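Alpha/beta hydrolase fold-3 domain protein (Sulfolobus islandicus, PDB 5LK6) probably hydrolyses carboxylic ester bonds as a thermostable lipase-type carboxylesterase of the alpha/beta hydrolase fold. Local coordinates at residues F15-G20 with D25-I30; K29-L34 with L277-L282; G81-D86 with G207-R212. One frame throughout, in Å; residues are numbered along the deposited sequence.

Interaction 1 of 3, residues F15-G20 with D25-I30; sequences FIVPIG and DEVRKI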
loop_
_atom_site.group_PDB
_atom_site.type_symbol
_atom_site.label_atom_id
_atom_site.label_comp_id
_atom_site.label_asym_id
_atom_site.label_seq_id
_atom_site.Cartn_x
_atom_site.Cartn_y
_atom_site.Cartn_z
ATOM N N PHE A 15 -9.982 -5.967 -23.671
ATOM C CA PHE A 15 -9.654 -4.674 -23.026
ATOM C C PHE A 15 -8.199 -4.258 -23.387
ATOM O O PHE A 15 -7.215 -4.925 -23.009
ATOM C CB PHE A 15 -9.877 -4.803 -21.526
ATOM C CG PHE A 15 -9.609 -3.580 -20.729
ATOM C CD1 PHE A 15 -10.635 -2.663 -20.486
ATOM C CD2 PHE A 15 -8.390 -3.410 -20.095
ATOM C CE1 PHE A 15 -10.412 -1.543 -19.709
ATOM C CE2 PHE A 15 -8.146 -2.303 -19.296
ATOM C CZ PHE A 15 -9.147 -1.364 -19.108
ATOM N N ILE A 16 -8.095 -3.181 -24.172
ATOM C CA ILE A 16 -6.848 -2.770 -24.781
ATOM C C ILE A 16 -6.917 -1.335 -25.283
ATOM O O ILE A 16 -7.971 -0.824 -25.685
ATOM C CB ILE A 16 -6.463 -3.726 -25.974
ATOM C CG1 ILE A 16 -4.913 -3.715 -26.266
ATOM C CG2 ILE A 16 -7.351 -3.453 -27.218
ATOM C CD1 ILE A 16 -3.921 -4.058 -25.118
ATOM N N VAL A 17 -5.765 -0.697 -25.293
ATOM C CA VAL A 17 -5.593 0.514 -26.062
ATOM C C VAL A 17 -4.601 0.152 -27.168
ATOM O O VAL A 17 -3.431 -0.135 -26.863
ATOM C CB VAL A 17 -5.081 1.669 -25.208
ATOM C CG1 VAL A 17 -4.985 2.908 -26.063
ATOM C CG2 VAL A 17 -6.006 1.903 -24.029
ATOM N N PRO A 18 -5.064 0.144 -28.445
ATOM C CA PRO A 18 -4.233 -0.359 -29.587
ATOM C C PRO A 18 -3.138 0.592 -30.054
ATOM O O PRO A 18 -3.095 0.919 -31.232
ATOM C CB PRO A 18 -5.267 -0.584 -30.698
ATOM C CG PRO A 18 -6.356 0.433 -30.389
ATOM C CD PRO A 18 -6.408 0.613 -28.890
ATOM N N ILE A 19 -2.254 0.993 -29.138
ATOM C CA ILE A 19 -1.113 1.892 -29.375
ATOM C C ILE A 19 -0.236 1.347 -30.497
ATOM O O ILE A 19 0.085 0.152 -30.524
ATOM C CB ILE A 19 -0.215 1.960 -28.114
ATOM C CG1 ILE A 19 -0.946 2.536 -26.900
ATOM C CG2 ILE A 19 1.074 2.726 -28.351
ATOM C CD1 ILE A 19 -1.626 3.835 -27.178
ATOM N N GLY A 20 0.139 2.214 -31.431
ATOM C CA GLY A 20 0.898 1.783 -32.597
ATOM C C GLY A 20 0.171 0.942 -33.650
ATOM O O GLY A 20 0.821 0.566 -34.591
ATOM N N ASP A 25 -5.340 9.984 -32.927
ATOM C CA ASP A 25 -6.687 10.345 -32.492
ATOM C C ASP A 25 -7.534 9.163 -32.121
ATOM O O ASP A 25 -8.316 9.261 -31.207
ATOM C CB ASP A 25 -7.449 11.076 -33.576
ATOM C CG ASP A 25 -7.286 12.522 -33.504
ATOM O OD1 ASP A 25 -6.131 12.984 -33.313
ATOM O OD2 ASP A 25 -8.339 13.191 -33.665
ATOM N N GLU A 26 -7.456 8.089 -32.902
ATOM C CA GLU A 26 -8.173 6.880 -32.586
ATOM C C GLU A 26 -7.770 6.387 -31.185
ATOM O O GLU A 26 -8.656 6.027 -30.419
ATOM C CB GLU A 26 -8.025 5.799 -33.672
ATOM C CG GLU A 26 -8.959 5.981 -34.895
ATOM C CD GLU A 26 -8.422 5.503 -36.300
ATOM O OE1 GLU A 26 -7.370 4.762 -36.406
ATOM O OE2 GLU A 26 -9.107 5.869 -37.317
ATOM N N VAL A 27 -6.481 6.424 -30.816
ATOM C CA VAL A 27 -6.077 5.925 -29.475
ATOM C C VAL A 27 -6.413 6.897 -28.343
ATOM O O VAL A 27 -6.742 6.492 -27.238
ATOM C CB VAL A 27 -4.620 5.444 -29.363
ATOM C CG1 VAL A 27 -4.358 4.272 -30.294
ATOM C CG2 VAL A 27 -3.638 6.563 -29.582
ATOM N N ARG A 28 -6.346 8.174 -28.621
ATOM C CA ARG A 28 -6.846 9.142 -27.669
ATOM C C ARG A 28 -8.315 8.890 -27.364
ATOM O O ARG A 28 -8.671 8.912 -26.192
ATOM C CB ARG A 28 -6.651 10.555 -28.179
ATOM C CG ARG A 28 -5.206 10.958 -28.073
ATOM C CD ARG A 28 -4.911 12.282 -28.766
ATOM N NE ARG A 28 -3.520 12.630 -28.531
ATOM C CZ ARG A 28 -2.857 13.591 -29.127
ATOM N NH1 ARG A 28 -3.426 14.353 -30.039
ATOM N NH2 ARG A 28 -1.586 13.772 -28.799
ATOM N N LYS A 29 -9.126 8.612 -28.399
ATOM C CA LYS A 29 -10.550 8.430 -28.210
ATOM C C LYS A 29 -10.735 7.155 -27.380
ATOM O O LYS A 29 -11.427 7.181 -26.328
ATOM C CB LYS A 29 -11.374 8.523 -29.541
ATOM C CG LYS A 29 -12.835 7.967 -29.561
ATOM C CD LYS A 29 -13.970 8.884 -30.147
ATOM C CE LYS A 29 -13.915 9.198 -31.656
ATOM N NZ LYS A 29 -14.759 8.278 -32.481
ATOM N N ILE A 30 -10.086 6.069 -27.782
ATOM C CA ILE A 30 -10.257 4.798 -27.058
ATOM C C ILE A 30 -9.852 4.919 -25.561
ATOM O O ILE A 30 -10.579 4.404 -24.698
ATOM C CB ILE A 30 -9.532 3.627 -27.751
ATOM C CG1 ILE A 30 -10.236 3.327 -29.068
ATOM C CG2 ILE A 30 -9.506 2.386 -26.847
ATOM C CD1 ILE A 30 -9.468 2.379 -29.958
#
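The delta methyl of Ile30 ends against the CG-CD side of the Pro18 pyrrolidine ring, with Ile30 CD1 3.7 Å from Pro18 CD. The same methyl lies equally near Pro18 CG, placed there by the extended second torsion of Ile30 (chi2 169°). Its other branch turns to the backbone: Ile30 CG2 sits 3.7 Å from Ile16 O.

One helical turn earlier, Val27 faces the loop and is met from two directions. Val17 crosses it at about a right angle, Val17 CG1 lying 4.2 Å from Val27 CB. Ile19 also crosses at about a right angle, and although its side chain sets out away from the helix, the tip returns so that Ile19 CD1 is 4.0 Å from Val27 CB. On the side of the proline, Val27 CG1 rests 3.7 Å from Pro18 O. The loop is folded for this by an inverse gamma turn centred on Pro18, in which Ile19 N bonds to Val17 O at 2.8 Å.

Further out, Ile19 also packs on Trp205 and Phe206 of helix 200-210, and Val17 on Phe197, so the loop lies between helix 24-36 and the region of Phe197 and helix 200-210. The neighbouring Arg28 turns away from the loop, toward Glu115 and Val83 O. Joined by apolar packing without direct polar bonds, the loop and helix are probably held by the fit of Pro18 and the branched side chains and by burial of apolar surface, while the turn supplies its own backbone bond.

Interaction 2 of 3, residues K29-L34 with L277-L282; sequences KIFRQL and LSFFPL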
loop_
_atom_site.group_PDB
_atom_site.type_symbol
_atom_site.label_atom_id
_atom_site.label_comp_id
_atom_site.label_asym_id
_atom_site.label_seq_id
_atom_site.Cartn_x
_atom_site.Cartn_y
_atom_site.Cartn_z
ATOM N N LYS A 29 -9.126 8.612 -28.399
ATOM C CA LYS A 29 -10.550 8.430 -28.210
ATOM C C LYS A 29 -10.735 7.155 -27.380
ATOM O O LYS A 29 -11.427 7.181 -26.328
ATOM C CB LYS A 29 -11.374 8.523 -29.541
ATOM C CG LYS A 29 -12.835 7.967 -29.561
ATOM C CD LYS A 29 -13.970 8.884 -30.147
ATOM C CE LYS A 29 -13.915 9.198 -31.656
ATOM N NZ LYS A 29 -14.759 8.278 -32.481
ATOM N N ILE A 30 -10.086 6.069 -27.782
ATOM C CA ILE A 30 -10.257 4.798 -27.058
ATOM C C ILE A 30 -9.852 4.919 -25.561
ATOM O O ILE A 30 -10.579 4.404 -24.698
ATOM C CB ILE A 30 -9.532 3.627 -27.751
ATOM C CG1 ILE A 30 -10.236 3.327 -29.068
ATOM C CG2 ILE A 30 -9.506 2.386 -26.847
ATOM C CD1 ILE A 30 -9.468 2.379 -29.958
ATOM N N PHE A 31 -8.751 5.630 -25.250
ATOM C CA PHE A 31 -8.370 5.759 -23.855
ATOM C C PHE A 31 -9.355 6.657 -23.077
ATOM O O PHE A 31 -9.691 6.318 -21.946
ATOM C CB PHE A 31 -6.925 6.220 -23.687
ATOM C CG PHE A 31 -6.559 6.507 -22.275
ATOM C CD1 PHE A 31 -6.178 5.470 -21.427
ATOM C CD2 PHE A 31 -6.692 7.789 -21.768
ATOM C CE1 PHE A 31 -5.906 5.708 -20.100
ATOM C CE2 PHE A 31 -6.446 8.045 -20.439
ATOM C CZ PHE A 31 -6.034 7.002 -19.611
ATOM N N ARG A 32 -9.767 7.795 -23.663
ATOM C CA ARG A 32 -10.892 8.628 -23.142
ATOM C C ARG A 32 -12.110 7.798 -22.765
ATOM O O ARG A 32 -12.629 8.033 -21.689
ATOM C CB ARG A 32 -11.402 9.683 -24.145
ATOM C CG ARG A 32 -10.897 11.094 -23.993
ATOM C CD ARG A 32 -11.933 12.142 -24.419
ATOM N NE ARG A 32 -11.320 13.483 -24.358
ATOM C CZ ARG A 32 -11.877 14.637 -23.912
ATOM N NH1 ARG A 32 -13.141 14.709 -23.428
ATOM N NH2 ARG A 32 -11.125 15.757 -23.953
ATOM N N GLN A 33 -12.563 6.889 -23.649
ATOM C CA GLN A 33 -13.738 6.064 -23.396
ATOM C C GLN A 33 -13.517 5.127 -22.238
ATOM O O GLN A 33 -14.381 5.012 -21.388
ATOM C CB GLN A 33 -14.095 5.163 -24.562
ATOM C CG GLN A 33 -15.001 5.768 -25.616
ATOM C CD GLN A 33 -14.834 5.167 -27.064
ATOM O OE1 GLN A 33 -14.166 4.111 -27.326
ATOM N NE2 GLN A 33 -15.428 5.882 -28.017
ATOM N N LEU A 34 -12.393 4.401 -22.233
ATOM C CA LEU A 34 -12.097 3.472 -21.131
ATOM C C LEU A 34 -12.012 4.147 -19.744
ATOM O O LEU A 34 -12.445 3.566 -18.759
ATOM C CB LEU A 34 -10.815 2.680 -21.402
ATOM C CG LEU A 34 -10.903 1.714 -22.591
ATOM C CD1 LEU A 34 -9.557 1.004 -22.732
ATOM C CD2 LEU A 34 -12.061 0.714 -22.499
ATOM N N LEU A 277 -4.863 2.161 -11.632
ATOM C CA LEU A 277 -5.622 3.237 -10.982
ATOM C C LEU A 277 -6.652 3.900 -11.932
ATOM O O LEU A 277 -7.686 4.337 -11.473
ATOM C CB LEU A 277 -4.713 4.329 -10.391
ATOM C CG LEU A 277 -4.105 4.008 -9.023
ATOM C CD1 LEU A 277 -2.997 2.971 -9.135
ATOM C CD2 LEU A 277 -3.600 5.292 -8.356
ATOM N N SER A 278 -6.352 3.979 -13.238
ATOM C CA SER A 278 -7.274 4.590 -14.187
ATOM C C SER A 278 -8.566 3.737 -14.306
ATOM O O SER A 278 -9.630 4.253 -14.704
ATOM C CB SER A 278 -6.600 4.815 -15.561
ATOM O OG SER A 278 -5.493 5.704 -15.513
ATOM N N PHE A 279 -8.471 2.450 -13.938
ATOM C CA PHE A 279 -9.569 1.499 -14.087
ATOM C C PHE A 279 -9.976 0.943 -12.757
ATOM O O PHE A 279 -10.380 -0.236 -12.642
ATOM C CB PHE A 279 -9.184 0.411 -15.075
ATOM C CG PHE A 279 -8.555 0.967 -16.273
ATOM C CD1 PHE A 279 -9.252 1.825 -17.056
ATOM C CD2 PHE A 279 -7.195 0.751 -16.548
ATOM C CE1 PHE A 279 -8.625 2.430 -18.163
ATOM C CE2 PHE A 279 -6.571 1.329 -17.649
ATOM C CZ PHE A 279 -7.291 2.173 -18.460
ATOM N N PHE A 280 -9.975 1.832 -11.767
ATOM C CA PHE A 280 -10.340 1.446 -10.402
ATOM C C PHE A 280 -11.722 0.798 -10.233
ATOM O O PHE A 280 -11.856 -0.009 -9.353
ATOM C CB PHE A 280 -10.130 2.592 -9.397
ATOM C CG PHE A 280 -11.042 3.792 -9.597
ATOM C CD1 PHE A 280 -12.332 3.799 -9.070
ATOM C CD2 PHE A 280 -10.584 4.937 -10.246
ATOM C CE1 PHE A 280 -13.155 4.920 -9.235
ATOM C CE2 PHE A 280 -11.387 6.046 -10.416
ATOM C CZ PHE A 280 -12.680 6.038 -9.919
ATOM N N PRO A 281 -12.733 1.117 -11.081
ATOM C CA PRO A 281 -14.006 0.397 -10.917
ATOM C C PRO A 281 -13.959 -1.067 -11.285
ATOM O O PRO A 281 -14.682 -1.844 -10.710
ATOM C CB PRO A 281 -14.980 1.137 -11.848
ATOM C CG PRO A 281 -14.328 2.412 -12.187
ATOM C CD PRO A 281 -12.853 2.142 -12.135
ATOM N N LEU A 282 -13.123 -1.431 -12.240
ATOM C CA LEU A 282 -12.939 -2.823 -12.651
ATOM C C LEU A 282 -11.837 -3.545 -11.868
ATOM O O LEU A 282 -11.776 -4.738 -11.857
ATOM C CB LEU A 282 -12.536 -2.840 -14.132
ATOM C CG LEU A 282 -13.560 -2.887 -15.269
ATOM C CD1 LEU A 282 -14.955 -2.450 -14.835
ATOM C CD2 LEU A 282 -13.047 -2.086 -16.478
HETATM O O HOH W 1 -12.090 3.843 -15.831
#
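The last turns of helix 24-36 pass the loop 277-282 with Leu34 and Phe279 as the nearest backbone pair, their CA atoms 7.7 Å apart. In this alpha/beta hydrolase fold the contact joins helix 24-36 to the loop between strand 272-273 and helix 285-302, close to the presumed Ser-His-Asp triad.

Phe279 carries most of it. Its outer ring atoms reach the helix between two side chains one turn apart: Phe279 CE1 lies 3.9 Å from Leu34 CB, and Phe279 CZ lies 4.1 Å from Phe31 CE1. The two phenyl groups cross obliquely. Phe31 has CG anti to its own amide nitrogen (chi1 173°), which swings its ring toward the loop, where Ser278 OG stands at the edge near the ring plane, 4.3 Å from Phe31 CZ. Ser278 CB covers one face of the Phe279 ring, and Phe15 meets that ring edge-to-face. An alanine at Phe279 is likely to open a gap between Leu34 and Phe31 and leave Phe15 without its aromatic mate. Beside this apolar patch, a water lies within hydrogen-bonding distance of both backbones, 3.0 Å from Leu34 O and 2.7 Å from Ser278 O.

Interaction 3 of 3, residues G81-D86 with G207-R212; sequences GFVIGD and GSQYLR. With SO4 (sulfate ion), chain E.
A sulfate, probably from the crystallisation liquor, is gripped by Arg212 through two nearly straight bonds: Arg212 NH2 donates to sulfate O3 at 2.8 Å (169°), and Arg212 NH1 donates to sulfate O1, also at 2.8 Å (167°). A weak third bond runs from Arg212 NH1 to O3. The sulfur lies in the guanidinium plane at its edge, so the anion is held in a two-pronged fashion, and Arg221 donates to it as well. Arg212 also makes a salt bridge to Asp216, and these two charges are likely to fix the rotation of its guanidinium.

The contact between the segments is carried instead by aromatic rings. Phe82 and Tyr210 form an offset stack, their planes only 4° apart and their centroids separated by 3.7 Å. Tyr210 CE2 lies over the centre of the phenylalanine ring, while Phe82 CG lies over the centre of the tyrosine ring. The displacement places Phe82 CB above the same tyrosine face as a CH-pi contact, 3.8 Å from the Tyr210 centroid, and leaves Tyr210 OH near the phenyl rim, 3.6 Å from Phe82 CE1. Tyr210 CG stands anti to the backbone nitrogen, swinging the phenol off the end of helix 200-210 toward the loop. Beside the stack, Val83 CG2 touches Gln209 CB at 3.7 Å, while the amide end of Gln209 leads away.

Phe118 meets the tyrosine ring edge-to-face, and Leu156 of helix 152-163 touches both stacked residues. Gly81 ends an HGGG sequence, and in relatives of the hormone-sensitive lipase type this loop supplies the oxyanion hole; the stack therefore joins a probable oxyanion-hole loop to a helix of the likely cap region.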
loop_
_atom_site.group_PDB
_atom_site.type_symbol
_atom_site.label_atom_id
_atom_site.label_comp_id
_atom_site.label_asym_id
_atom_site.label_seq_id
_atom_site.Cartn_x
_atom_site.Cartn_y
_atom_site.Cartn_z
ATOM N N GLY A 81 1.834 8.004 -22.013
ATOM C CA GLY A 81 3.005 7.925 -22.869
ATOM C C GLY A 81 3.462 9.213 -23.514
ATOM O O GLY A 81 4.151 9.209 -24.571
ATOM N N PHE A 82 3.078 10.325 -22.894
ATOM C CA PHE A 82 3.337 11.678 -23.416
ATOM C C PHE A 82 2.542 11.994 -24.690
ATOM O O PHE A 82 2.859 12.966 -25.374
ATOM C CB PHE A 82 4.855 11.891 -23.717
ATOM C CG PHE A 82 5.775 11.548 -22.574
ATOM C CD1 PHE A 82 5.994 12.469 -21.531
ATOM C CD2 PHE A 82 6.451 10.316 -22.545
ATOM C CE1 PHE A 82 6.857 12.176 -20.481
ATOM C CE2 PHE A 82 7.319 10.013 -21.513
ATOM C CZ PHE A 82 7.512 10.946 -20.468
ATOM N N VAL A 83 1.585 11.150 -25.027
ATOM C CA VAL A 83 0.855 11.240 -26.238
ATOM C C VAL A 83 -0.683 11.197 -26.007
ATOM O O VAL A 83 -1.411 11.878 -26.703
ATOM C CB VAL A 83 1.246 10.105 -27.204
ATOM C CG1 VAL A 83 0.367 10.107 -28.428
ATOM C CG2 VAL A 83 2.695 10.237 -27.627
ATOM N N ILE A 84 -1.184 10.377 -25.095
ATOM C CA ILE A 84 -2.636 10.261 -24.843
ATOM C C ILE A 84 -2.911 10.743 -23.418
ATOM O O ILE A 84 -2.005 11.260 -22.725
ATOM C CB ILE A 84 -3.176 8.850 -25.122
ATOM C CG1 ILE A 84 -2.779 7.842 -24.048
ATOM C CG2 ILE A 84 -2.711 8.415 -26.497
ATOM C CD1 ILE A 84 -3.184 6.415 -24.390
ATOM N N GLY A 85 -4.172 10.649 -23.037
ATOM C CA GLY A 85 -4.604 11.205 -21.794
ATOM C C GLY A 85 -4.719 12.713 -21.870
ATOM O O GLY A 85 -4.248 13.357 -22.820
ATOM N N ASP A 86 -5.348 13.256 -20.837
ATOM C CA ASP A 86 -5.661 14.699 -20.704
ATOM C C ASP A 86 -6.514 14.909 -19.460
ATOM O O ASP A 86 -6.963 13.965 -18.838
ATOM C CB ASP A 86 -6.343 15.315 -21.952
ATOM C CG ASP A 86 -7.612 14.604 -22.395
ATOM O OD1 ASP A 86 -8.250 13.824 -21.640
ATOM O OD2 ASP A 86 -7.983 14.882 -23.563
ATOM N N GLY A 207 7.938 6.507 -27.396
ATOM C CA GLY A 207 9.181 7.231 -27.513
ATOM C C GLY A 207 9.393 7.731 -28.921
ATOM O O GLY A 207 9.967 8.779 -29.114
ATOM N N SER A 208 8.887 6.986 -29.911
ATOM C CA SER A 208 9.012 7.388 -31.319
ATOM C C SER A 208 8.280 8.705 -31.510
ATOM O O SER A 208 8.663 9.471 -32.351
ATOM C CB SER A 208 8.522 6.272 -32.297
ATOM O OG SER A 208 7.079 6.262 -32.562
ATOM N N GLN A 209 7.222 8.960 -30.734
ATOM C CA GLN A 209 6.454 10.176 -30.883
ATOM C C GLN A 209 7.011 11.368 -30.064
ATOM O O GLN A 209 6.944 12.522 -30.526
ATOM C CB GLN A 209 5.003 9.951 -30.561
ATOM C CG GLN A 209 4.248 8.875 -31.335
ATOM C CD GLN A 209 4.202 9.078 -32.843
ATOM O OE1 GLN A 209 4.908 8.359 -33.565
ATOM N NE2 GLN A 209 3.354 10.014 -33.344
ATOM N N TYR A 210 7.547 11.104 -28.879
ATOM C CA TYR A 210 7.944 12.176 -27.954
ATOM C C TYR A 210 9.415 12.590 -28.152
ATOM O O TYR A 210 9.707 13.789 -28.224
ATOM C CB TYR A 210 7.716 11.672 -26.533
ATOM C CG TYR A 210 8.038 12.526 -25.340
ATOM C CD1 TYR A 210 7.488 13.756 -25.173
ATOM C CD2 TYR A 210 8.825 12.034 -24.325
ATOM C CE1 TYR A 210 7.785 14.532 -24.049
ATOM C CE2 TYR A 210 9.118 12.785 -23.180
ATOM C CZ TYR A 210 8.592 14.035 -23.041
ATOM O OH TYR A 210 8.851 14.756 -21.889
ATOM N N LEU A 211 10.327 11.603 -28.260
ATOM C CA LEU A 211 11.773 11.866 -28.297
ATOM C C LEU A 211 12.197 12.387 -29.663
ATOM O O LEU A 211 11.540 12.126 -30.670
ATOM C CB LEU A 211 12.552 10.638 -27.880
ATOM C CG LEU A 211 12.253 10.090 -26.477
ATOM C CD1 LEU A 211 13.073 8.877 -26.161
ATOM C CD2 LEU A 211 12.537 11.123 -25.414
ATOM N N ARG A 212 13.227 13.218 -29.675
ATOM C CA ARG A 212 13.707 13.809 -30.925
ATOM C C ARG A 212 14.846 13.053 -31.602
ATOM O O ARG A 212 14.995 13.096 -32.832
ATOM C CB ARG A 212 14.196 15.230 -30.675
ATOM C CG ARG A 212 13.172 16.192 -30.059
ATOM C CD ARG A 212 13.869 17.451 -29.565
ATOM N NE ARG A 212 14.811 17.167 -28.487
ATOM C CZ ARG A 212 15.332 18.070 -27.666
ATOM N NH1 ARG A 212 15.017 19.369 -27.757
ATOM N NH2 ARG A 212 16.173 17.659 -26.717
HETATM S S SO4 E . 16.919 21.205 -25.061
HETATM O O1 SO4 E . 15.824 21.458 -26.003
HETATM O O2 SO4 E . 16.411 21.755 -23.730
HETATM O O3 SO4 E . 17.295 19.745 -25.192
HETATM O O4 SO4 E . 18.186 21.814 -25.471
#

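From the N terminus, interaction 1 comes first, a short-range closure that folds the loop after helix 5-12 back onto helix 24-36. Interaction 2 starts farther along that same helix, sharing Lys29 and Ile30, and closes a loop of more than 240 residues by reaching 277-282. Interaction 3 opens and closes within that span, joining the 81-86 loop to the end of helix 200-210. The three touch one another: Val17 lies against Leu34, Val27 against Ile84, and Arg32 forms a salt bridge with Asp86. Helix 24-36 thus touches the N-terminal loop, the probable oxyanion-hole loop and the segment before the C-terminal helix.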